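Local coordinates for protein cytochrome c XoxG (Methylobacterium extorquens, PDB 6ONQ) that binds heme c covalently and probably carries electrons in lanthanide-dependent methanol oxidation, at residues Trp82-Gly87 with Tyr160-Ala165. Residues are numbered along the deposited sequence; the frame is centred on the assembly and turned at random.
Sequences WFTYSG and YVYLRA
V161 and Y162 on helix 156-167 meet F83, T84 and G87 on helix 82-94 by van der Waals packing alone; no hydrogen bond crosses. On the apolar side, V161 CG1 lies 4.2 Å from F83 CB, while the F83 ring leads off elsewhere. The same methyl, placed opposite the backbone N (chi1 168°), meets T84 OG1, the two side chains crossing at about a right angle. T84 OG1 has its polar partner outside, D81 OD1. Y162 packs mainly against backbone: its CB sits 3.8 Å from T84 O and G87 C, and its ring carries on obliquely past both carbonyls; the side-chain exception is CD1, 4.2 Å from T84 CG2. Because G87 has no side chain, the tyrosine CB can come in directly against the helix. Replacing Y162 with an alanine would probably leave both carbonyls without the ring beside them and open a gap next to T84 CG2. The segment axes cross at -94° and approach to 7.6 Å, consistent with the near-perpendicular packing of the first and last helices of the cytochrome c fold. The contact lies near the chain's centre, with the Y162 side chain about 8 Å from the heme c; strand 69-74 packs on T84, V161 and A165 through F71, and helix 112-118 lies against Y160 and L163.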
ATOM      1  N   TRP A  82       2.925   5.015  -8.833  1.00 28.37           N
ATOM      2  CA  TRP A  82       2.823   3.698  -9.450  1.00 22.31           C
ATOM      3  C   TRP A  82       2.470   2.629  -8.425  1.00 27.12           C
ATOM      4  O   TRP A  82       1.565   1.815  -8.644  1.00 31.64           O
ATOM      5  CB  TRP A  82       4.125   3.340 -10.159  1.00 26.73           C
ATOM      6  CG  TRP A  82       4.130   1.913 -10.564  1.00 31.77           C
ATOM      7  CD1 TRP A  82       4.869   0.906 -10.016  1.00 42.67           C
ATOM      8  CD2 TRP A  82       3.330   1.316 -11.586  1.00 31.00           C
ATOM      9  NE1 TRP A  82       4.585  -0.284 -10.641  1.00 41.45           N
ATOM     10  CE2 TRP A  82       3.641  -0.059 -11.609  1.00 50.62           C
ATOM     11  CE3 TRP A  82       2.379   1.809 -12.485  1.00 43.04           C
ATOM     12  CZ2 TRP A  82       3.033  -0.945 -12.495  1.00 47.81           C
ATOM     13  CZ3 TRP A  82       1.780   0.930 -13.366  1.00 34.20           C
ATOM     14  CH2 TRP A  82       2.111  -0.432 -13.366  1.00 49.89           C
ATOM     15  N   PHE A  83       3.159   2.625  -7.287  1.00 33.72           N
ATOM     16  CA  PHE A  83       3.009   1.512  -6.358  1.00 26.22           C
ATOM     17  C   PHE A  83       1.654   1.520  -5.665  1.00 25.16           C
ATOM     18  O   PHE A  83       1.155   0.457  -5.288  1.00 21.75           O
ATOM     19  CB  PHE A  83       4.145   1.516  -5.346  1.00 18.94           C
ATOM     20  CG  PHE A  83       5.447   1.109  -5.943  1.00 32.19           C
ATOM     21  CD1 PHE A  83       6.149   1.981  -6.757  1.00 47.70           C
ATOM     22  CD2 PHE A  83       5.948  -0.161  -5.740  1.00 44.72           C
ATOM     23  CE1 PHE A  83       7.342   1.598  -7.333  1.00 52.56           C
ATOM     24  CE2 PHE A  83       7.146  -0.552  -6.315  1.00 40.82           C
ATOM     25  CZ  PHE A  83       7.840   0.325  -7.108  1.00 51.92           C
ATOM     26  N   THR A  84       1.026   2.682  -5.503  1.00 22.66           N
ATOM     27  CA  THR A  84      -0.351   2.659  -5.026  1.00 16.04           C
ATOM     28  C   THR A  84      -1.259   2.000  -6.057  1.00 27.07           C
ATOM     29  O   THR A  84      -2.072   1.131  -5.720  1.00 32.38           O
ATOM     30  CB  THR A  84      -0.840   4.066  -4.691  1.00 22.92           C
ATOM     31  OG1 THR A  84      -0.011   4.639  -3.671  1.00 21.10           O
ATOM     32  CG2 THR A  84      -2.269   4.013  -4.186  1.00 17.87           C
ATOM     33  N   TYR A  85      -1.120   2.390  -7.329  1.00 36.58           N
ATOM     34  CA  TYR A  85      -1.886   1.750  -8.397  1.00 32.74           C
ATOM     35  C   TYR A  85      -1.614   0.250  -8.435  1.00 27.62           C
ATOM     36  O   TYR A  85      -2.540  -0.565  -8.345  1.00 30.04           O
ATOM     37  CB  TYR A  85      -1.553   2.409  -9.744  1.00 35.71           C
ATOM     38  CG  TYR A  85      -2.113   1.699 -10.965  1.00 47.22           C
ATOM     39  CD1 TYR A  85      -3.429   1.902 -11.377  1.00 44.55           C
ATOM     40  CD2 TYR A  85      -1.321   0.829 -11.709  1.00 49.20           C
ATOM     41  CE1 TYR A  85      -3.940   1.251 -12.492  1.00 55.62           C
ATOM     42  CE2 TYR A  85      -1.825   0.173 -12.825  1.00 62.16           C
ATOM     43  CZ  TYR A  85      -3.133   0.388 -13.212  1.00 68.27           C
ATOM     44  OH  TYR A  85      -3.632  -0.264 -14.321  1.00 65.21           O
ATOM     45  N   SER A  86      -0.338  -0.130  -8.529  1.00 23.33           N
ATOM     46  CA  SER A  86       0.015  -1.540  -8.644  1.00 22.95           C
ATOM     47  C   SER A  86      -0.448  -2.335  -7.427  1.00 32.70           C
ATOM     48  O   SER A  86      -0.968  -3.450  -7.565  1.00 34.97           O
ATOM     49  CB  SER A  86       1.522  -1.677  -8.841  1.00 28.36           C
ATOM     50  OG  SER A  86       1.919  -3.032  -8.759  1.00 45.45           O
ATOM     51  N   GLY A  87      -0.270  -1.774  -6.228  1.00 28.52           N
ATOM     52  CA  GLY A  87      -0.672  -2.466  -5.015  1.00 14.00           C
ATOM     53  C   GLY A  87      -2.166  -2.697  -4.903  1.00 14.52           C
ATOM     54  O   GLY A  87      -2.593  -3.711  -4.345  1.00 12.19           O
ATOM     55  N   TYR A 160       2.023  -2.748   0.633  1.00 21.79           N
ATOM     56  CA  TYR A 160       2.227  -1.863   1.778  1.00  8.45           C
ATOM     57  C   TYR A 160       1.832  -0.433   1.446  1.00 10.61           C
ATOM     58  O   TYR A 160       1.083   0.207   2.192  1.00 16.23           O
ATOM     59  CB  TYR A 160       3.683  -1.917   2.236  1.00  8.10           C
ATOM     60  CG  TYR A 160       3.955  -1.039   3.435  1.00 14.94           C
ATOM     61  CD1 TYR A 160       3.446  -1.366   4.690  1.00 17.50           C
ATOM     62  CD2 TYR A 160       4.700   0.133   3.317  1.00 14.84           C
ATOM     63  CE1 TYR A 160       3.677  -0.559   5.790  1.00 11.90           C
ATOM     64  CE2 TYR A 160       4.939   0.948   4.420  1.00 13.77           C
ATOM     65  CZ  TYR A 160       4.422   0.591   5.650  1.00 17.18           C
ATOM     66  OH  TYR A 160       4.644   1.379   6.755  1.00 34.18           O
ATOM     67  N   VAL A 161       2.322   0.081   0.318  1.00 12.49           N
ATOM     68  CA  VAL A 161       2.052   1.463  -0.071  1.00 14.25           C
ATOM     69  C   VAL A 161       0.552   1.709  -0.200  1.00 12.85           C
ATOM     70  O   VAL A 161       0.004   2.640   0.398  1.00 15.74           O
ATOM     71  CB  VAL A 161       2.794   1.790  -1.375  1.00 13.67           C
ATOM     72  CG1 VAL A 161       2.317   3.091  -1.936  1.00 17.94           C
ATOM     73  CG2 VAL A 161       4.286   1.839  -1.118  1.00 14.25           C
ATOM     74  N   TYR A 162      -0.131   0.882  -0.984  1.00 15.25           N
ATOM     75  CA  TYR A 162      -1.571   1.034  -1.160  1.00 13.19           C
ATOM     76  C   TYR A 162      -2.317   0.963   0.177  1.00 17.71           C
ATOM     77  O   TYR A 162      -3.165   1.809   0.483  1.00 12.77           O
ATOM     78  CB  TYR A 162      -2.078  -0.046  -2.123  1.00 11.73           C
ATOM     79  CG  TYR A 162      -3.567  -0.200  -2.078  1.00 14.79           C
ATOM     80  CD1 TYR A 162      -4.388   0.826  -2.492  1.00 11.87           C
ATOM     81  CD2 TYR A 162      -4.156  -1.353  -1.584  1.00 11.61           C
ATOM     82  CE1 TYR A 162      -5.740   0.711  -2.431  1.00  7.93           C
ATOM     83  CE2 TYR A 162      -5.523  -1.471  -1.528  1.00  7.43           C
ATOM     84  CZ  TYR A 162      -6.304  -0.431  -1.955  1.00  5.10           C
ATOM     85  OH  TYR A 162      -7.675  -0.514  -1.915  1.00 34.03           O
ATOM     86  N   LEU A 163      -2.031  -0.057   0.986  1.00 15.37           N
ATOM     87  CA  LEU A 163      -2.744  -0.172   2.249  1.00 12.30           C
ATOM     88  C   LEU A 163      -2.334   0.924   3.231  1.00 21.29           C
ATOM     89  O   LEU A 163      -3.104   1.266   4.132  1.00 13.69           O
ATOM     90  CB  LEU A 163      -2.510  -1.547   2.852  1.00 13.63           C
ATOM     91  CG  LEU A 163      -3.176  -2.773   2.244  1.00 14.56           C
ATOM     92  CD1 LEU A 163      -2.546  -4.031   2.837  1.00  6.82           C
ATOM     93  CD2 LEU A 163      -4.685  -2.734   2.481  1.00 11.15           C
ATOM     94  N   ARG A 164      -1.129   1.478   3.075  1.00 19.90           N
ATOM     95  CA  ARG A 164      -0.756   2.658   3.842  1.00 11.03           C
ATOM     96  C   ARG A 164      -1.595   3.859   3.439  1.00 15.56           C
ATOM     97  O   ARG A 164      -2.025   4.642   4.296  1.00 24.05           O
ATOM     98  CB  ARG A 164       0.721   2.968   3.643  1.00 17.30           C
ATOM     99  CG  ARG A 164       1.440   3.282   4.923  1.00 16.93           C
ATOM    100  CD  ARG A 164       2.782   3.929   4.659  1.00 16.81           C
ATOM    101  NE  ARG A 164       3.156   4.742   5.808  1.00 21.71           N
ATOM    102  CZ  ARG A 164       4.381   5.174   6.068  1.00 20.38           C
ATOM    103  NH1 ARG A 164       5.385   4.876   5.255  1.00 19.72           N
ATOM    104  NH2 ARG A 164       4.593   5.906   7.154  1.00 35.46           N
ATOM    105  N   ALA A 165      -1.826   4.034   2.137  1.00 20.82           N
ATOM    106  CA  ALA A 165      -2.666   5.136   1.678  1.00 20.68           C
ATOM    107  C   ALA A 165      -4.098   4.985   2.162  1.00 16.02           C
ATOM    108  O   ALA A 165      -4.773   5.987   2.424  1.00 20.77           O
ATOM    109  CB  ALA A 165      -2.628   5.235   0.157  1.00 14.58           C
TER